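Local atomic coordinates of LpxE (Aquifex aeolicus, PDB entry 6EBU), a protein that probably acts as a membrane-embedded lipid A 1-phosphatase of the PAP2 superfamily, hydrolysing a phosphate from the lipid A of the bacterial envelope. Residues V8-F12 and A13-E17; D31-F34 and T35-Y39. The protein carries 1 engineered substitution. One frame throughout, in Å; residues are numbered along the deposited sequence.

Both contacts are local and partly buried, on consecutive helices: contact 1 at the start of helix 13-24, contact 2 toward the end of helix 28-37. Their centres lie about 26 Å apart, and that of contact 2 is nearer the chain centre, about 14 Å against about 19 Å. In contact 1 the loop before a helix folds back on its first turn, and a buried amide, Asn-15, does most of the polar work; Phe-12 and Asp-11 stay exposed. Contact 2 is one helical turn on the next, built from backbone bonds, a threonine hydroxyl and side chains one turn apart, with Phe-34 and Ala-38 buried toward helix 126-145 and Val-32, Thr-35 and His-36 exposed.

Contact 1: residues V8-F12 and A13-E17; sequences VIEDF and ALNLE
Phe-12, at the N-cap position, meets the first turn of helix 13-24, beginning with Ala-13, whose small methyl adds little bulk where the chain turns into the helix. Leu-14 follows with its CB against the ring, 3.9 Å from Phe-12 CE2, an apolar touch. The principal partner of the ring is Asn-15: its CB lies over one face, 3.5 Å from the centroid of the Phe-12 ring, in a CH-pi contact. Phe-12 reaches this place with chi1 at 57°, CG held between its own N and carbonyl carbon, which folds the ring over the helix start. Beyond CB, the amide of Asn-15 runs almost parallel to the ring, their planes 15° apart, and its ND2 donates to Glu-10 O, 3.0 Å away at an N-H...O angle of 154°, coming in from the side of the C=O and tilted from its plane. Asn-15 ND2 also makes a weak bond to Glu-10 OE2, 3.4 Å away. Asparagine suits this buried site because a short side chain donates to the loop while its OD1 accepts from the backbone N of Leu-152. Putting an alanine here is likely to leave Glu-10 O and the Leu-152 amide without these partners and to loosen the tie between loop and helix. Leu-16 then sends its N to Phe-12 O, 3.1 Å away, the i to i+4 bond that starts the helical ladder. Its two methyls meet neighbouring loop residues, CD2 near Glu-10 O and CD1 3.7 Å from Asp-11 OD1. The type I turn from Val-8 to Asp-11 presents Glu-10 inward, where OE1 bonds to Ser-104 OG. Phe-12, Glu-10 and Asn-15 all rest on the beginning of helix 151-170, at Pro-151 and Leu-152, with Phe-150 of the preceding loop touching Glu-10 and Asn-15.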
loop_
_atom_site.group_PDB
_atom_site.type_symbol
_atom_site.label_atom_id
_atom_site.label_comp_id
_atom_site.label_asym_id
_atom_site.label_seq_id
_atom_site.Cartn_x
_atom_site.Cartn_y
_atom_site.Cartn_z
ATOM N N VAL A 8 5.059 -16.558 13.337
ATOM C CA VAL A 8 4.522 -15.203 13.284
ATOM C C VAL A 8 5.701 -14.268 13.043
ATOM O O VAL A 8 6.445 -13.930 13.970
ATOM C CB VAL A 8 3.761 -14.834 14.564
ATOM C CG1 VAL A 8 3.308 -13.382 14.515
ATOM C CG2 VAL A 8 2.566 -15.756 14.754
ATOM N N ILE A 9 5.876 -13.842 11.787
ATOM C CA ILE A 9 6.995 -12.967 11.438
ATOM C C ILE A 9 6.791 -11.526 11.878
ATOM O O ILE A 9 7.724 -10.720 11.767
ATOM C CB ILE A 9 7.260 -12.995 9.920
ATOM C CG1 ILE A 9 6.008 -12.571 9.149
ATOM C CG2 ILE A 9 7.720 -14.379 9.476
ATOM C CD1 ILE A 9 6.212 -12.486 7.653
ATOM N N GLU A 10 5.606 -11.175 12.376
ATOM C CA GLU A 10 5.308 -9.806 12.778
ATOM C C GLU A 10 5.716 -9.498 14.214
ATOM O O GLU A 10 5.639 -8.335 14.625
ATOM C CB GLU A 10 3.808 -9.521 12.608
ATOM C CG GLU A 10 3.192 -10.108 11.346
ATOM C CD GLU A 10 3.039 -9.082 10.235
ATOM O OE1 GLU A 10 2.024 -9.132 9.508
ATOM O OE2 GLU A 10 3.931 -8.220 10.092
ATOM N N ASP A 11 6.152 -10.496 14.979
ATOM C CA ASP A 11 6.408 -10.320 16.409
ATOM C C ASP A 11 7.907 -10.137 16.641
ATOM O O ASP A 11 8.615 -11.028 17.107
ATOM C CB ASP A 11 5.845 -11.511 17.187
ATOM C CG ASP A 11 5.916 -11.334 18.701
ATOM O OD1 ASP A 11 6.578 -10.395 19.195
ATOM O OD2 ASP A 11 5.298 -12.153 19.412
ATOM N N PHE A 12 8.388 -8.947 16.284
ATOM C CA PHE A 12 9.707 -8.499 16.708
ATOM C C PHE A 12 9.599 -7.054 17.176
ATOM O O PHE A 12 8.654 -6.336 16.833
ATOM C CB PHE A 12 10.781 -8.665 15.614
ATOM C CG PHE A 12 10.470 -7.966 14.321
ATOM C CD1 PHE A 12 9.610 -8.539 13.397
ATOM C CD2 PHE A 12 11.075 -6.761 14.008
ATOM C CE1 PHE A 12 9.340 -7.907 12.199
ATOM C CE2 PHE A 12 10.807 -6.125 12.812
ATOM C CZ PHE A 12 9.942 -6.699 11.905
ATOM N N ALA A 13 10.575 -6.641 17.989
ATOM C CA ALA A 13 10.438 -5.408 18.759
ATOM C C ALA A 13 10.271 -4.196 17.850
ATOM O O ALA A 13 9.414 -3.337 18.094
ATOM C CB ALA A 13 11.645 -5.230 19.682
ATOM N N LEU A 14 11.078 -4.112 16.790
ATOM C CA LEU A 14 11.021 -2.952 15.906
ATOM C C LEU A 14 9.656 -2.832 15.238
ATOM O O LEU A 14 9.136 -1.724 15.068
ATOM C CB LEU A 14 12.130 -3.040 14.859
ATOM C CG LEU A 14 12.175 -1.950 13.785
ATOM C CD1 LEU A 14 12.229 -0.571 14.419
ATOM C CD2 LEU A 14 13.366 -2.166 12.865
ATOM N N ASN A 15 9.056 -3.965 14.865
ATOM C CA ASN A 15 7.750 -3.934 14.215
ATOM C C ASN A 15 6.666 -3.449 15.168
ATOM O O ASN A 15 5.823 -2.626 14.792
ATOM C CB ASN A 15 7.400 -5.321 13.678
ATOM C CG ASN A 15 6.410 -5.273 12.532
ATOM O OD1 ASN A 15 6.272 -4.253 11.856
ATOM N ND2 ASN A 15 5.720 -6.383 12.304
ATOM N N LEU A 16 6.670 -3.946 16.406
ATOM C CA LEU A 16 5.604 -3.614 17.345
ATOM C C LEU A 16 5.759 -2.202 17.898
ATOM O O LEU A 16 4.761 -1.499 18.091
ATOM C CB LEU A 16 5.573 -4.634 18.483
ATOM C CG LEU A 16 5.400 -6.100 18.079
ATOM C CD1 LEU A 16 5.216 -6.973 19.310
ATOM C CD2 LEU A 16 4.232 -6.272 17.116
ATOM N N GLU A 17 6.994 -1.772 18.161
ATOM C CA GLU A 17 7.205 -0.420 18.671
ATOM C C GLU A 17 6.867 0.623 17.613
ATOM O O GLU A 17 6.280 1.665 17.928
ATOM C CB GLU A 17 8.647 -0.258 19.152
#

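Contact 2: residues D31-F34 and T35-Y39; sequences DVFF and THFAY
Thr-35 grips the carbonyl of Asp-31 twice, because both its hydroxyl and its amide donate to the same oxygen. The Thr-35 OG1 to Asp-31 O distance is 2.6 Å, and Thr-35 N reaches that oxygen at 3.1 Å from the opposite face of the carbonyl plane. A chi1 of -63° sets OG1 beside its own N and anti to its carbonyl carbon, the side on which the Asp-31 carbonyl lies, a common way for a helical threonine to satisfy its hydroxyl. The next rung is straighter: His-36 N to Val-32 O, 2.9 Å, with an N-H...O angle of 168°. Alongside this bond, Val-32 CG1 lies over one face of the imidazole, 3.7 Å from the centroid of the His-36 ring, both side chains pointing the same way. Phe-37 N continues the series at Phe-33 O, 2.8 Å away, and a weak bond from Ala-38 N to Phe-34 O follows. The rings of Phe-33 and Phe-37 are near parallel but slid so far that they scarcely overlap, and meet where Phe-33 CZ stands 3.9 Å from Phe-37 CD1.

Further out, Phe-34 and Ala-38 touch Glu-142, while Phe-37 packs on Leu-138 and Ile-139, all of helix 126-145. Asp-31 OD1 bonds to Tyr-145 OH, and the ring of Tyr-145 also meets Phe-34.

The Thr-35 hydroxyl is thus spent on the backbone and Asp-31 OD1 on Tyr-145, while Phe-34 and Phe-37 pack against helix 126-145 and Phe-33 meets an octyl glucoside detergent molecule, consistent with a membrane setting where the chain enters the predicted transmembrane segment 37-56.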
loop_
_atom_site.group_PDB
_atom_site.type_symbol
_atom_site.label_atom_id
_atom_site.label_comp_id
_atom_site.label_asym_id
_atom_site.label_seq_id
_atom_site.Cartn_x
_atom_site.Cartn_y
_atom_site.Cartn_z
ATOM N N ASP A 31 -8.500 10.671 11.702
ATOM C CA ASP A 31 -9.432 9.575 11.463
ATOM C C ASP A 31 -10.285 9.840 10.232
ATOM O O ASP A 31 -10.512 8.937 9.419
ATOM C CB ASP A 31 -10.328 9.362 12.685
ATOM C CG ASP A 31 -9.572 8.830 13.888
ATOM O OD1 ASP A 31 -8.379 8.493 13.754
ATOM O OD2 ASP A 31 -10.183 8.738 14.974
ATOM N N VAL A 32 -10.768 11.073 10.079
ATOM C CA VAL A 32 -11.600 11.407 8.929
ATOM C C VAL A 32 -10.764 11.415 7.655
ATOM O O VAL A 32 -11.159 10.841 6.633
ATOM C CB VAL A 32 -12.308 12.757 9.145
ATOM C CG1 VAL A 32 -13.054 13.165 7.886
ATOM C CG2 VAL A 32 -13.261 12.676 10.330
ATOM N N PHE A 33 -9.594 12.058 7.701
ATOM C CA PHE A 33 -8.757 12.160 6.509
ATOM C C PHE A 33 -8.383 10.784 5.977
ATOM O O PHE A 33 -8.514 10.514 4.777
ATOM C CB PHE A 33 -7.496 12.972 6.807
ATOM C CG PHE A 33 -6.480 12.931 5.699
ATOM C CD1 PHE A 33 -6.576 13.798 4.621
ATOM C CD2 PHE A 33 -5.438 12.014 5.724
ATOM C CE1 PHE A 33 -5.648 13.759 3.593
ATOM C CE2 PHE A 33 -4.512 11.966 4.701
ATOM C CZ PHE A 33 -4.614 12.842 3.633
ATOM N N PHE A 34 -7.907 9.899 6.855
ATOM C CA PHE A 34 -7.449 8.592 6.399
ATOM C C PHE A 34 -8.611 7.693 6.002
ATOM O O PHE A 34 -8.447 6.818 5.146
ATOM C CB PHE A 34 -6.593 7.929 7.476
ATOM C CG PHE A 34 -5.182 8.428 7.507
ATOM C CD1 PHE A 34 -4.446 8.528 6.339
ATOM C CD2 PHE A 34 -4.594 8.815 8.700
ATOM C CE1 PHE A 34 -3.143 8.994 6.360
ATOM C CE2 PHE A 34 -3.294 9.283 8.728
ATOM C CZ PHE A 34 -2.568 9.372 7.556
ATOM N N THR A 35 -9.784 7.891 6.604
ATOM C CA THR A 35 -10.968 7.164 6.163
ATOM C C THR A 35 -11.369 7.590 4.756
ATOM O O THR A 35 -11.667 6.748 3.902
ATOM C CB THR A 35 -12.119 7.384 7.144
ATOM O OG1 THR A 35 -11.759 6.858 8.427
ATOM C CG2 THR A 35 -13.384 6.688 6.657
ATOM N N HIS A 36 -11.374 8.900 4.500
ATOM C CA HIS A 36 -11.686 9.397 3.163
ATOM C C HIS A 36 -10.601 9.008 2.166
ATOM O O HIS A 36 -10.898 8.700 1.005
ATOM C CB HIS A 36 -11.855 10.918 3.193
ATOM C CG HIS A 36 -13.037 11.388 3.986
ATOM N ND1 HIS A 36 -13.524 12.675 3.901
ATOM C CD2 HIS A 36 -13.826 10.746 4.880
ATOM C CE1 HIS A 36 -14.563 12.806 4.707
ATOM N NE2 HIS A 36 -14.767 11.651 5.313
ATOM N N PHE A 37 -9.341 9.003 2.607
ATOM C CA PHE A 37 -8.202 8.779 1.727
ATOM C C PHE A 37 -8.005 7.312 1.362
ATOM O O PHE A 37 -7.381 7.028 0.335
ATOM C CB PHE A 37 -6.929 9.317 2.391
ATOM C CG PHE A 37 -5.773 9.491 1.450
ATOM C CD1 PHE A 37 -5.680 10.615 0.646
ATOM C CD2 PHE A 37 -4.771 8.538 1.379
ATOM C CE1 PHE A 37 -4.615 10.780 -0.215
ATOM C CE2 PHE A 37 -3.704 8.699 0.518
ATOM C CZ PHE A 37 -3.627 9.820 -0.281
ATOM N N ALA A 38 -8.519 6.383 2.176
ATOM C CA ALA A 38 -8.241 4.964 1.968
ATOM C C ALA A 38 -8.700 4.482 0.596
ATOM O O ALA A 38 -8.059 3.605 0.004
ATOM C CB ALA A 38 -8.907 4.134 3.066
ATOM N N TYR A 39 -9.796 5.046 0.078
ATOM C CA TYR A 39 -10.328 4.635 -1.218
ATOM C C TYR A 39 -9.293 4.757 -2.329
ATOM O O TYR A 39 -9.301 3.963 -3.276
ATOM C CB TYR A 39 -11.559 5.478 -1.553
ATOM C CG TYR A 39 -12.336 5.013 -2.763
ATOM C CD1 TYR A 39 -13.387 4.117 -2.628
ATOM C CD2 TYR A 39 -12.031 5.481 -4.035
ATOM C CE1 TYR A 39 -14.107 3.690 -3.727
ATOM C CE2 TYR A 39 -12.747 5.061 -5.140
ATOM C CZ TYR A 39 -13.786 4.165 -4.979
ATOM O OH TYR A 39 -14.509 3.736 -6.068
#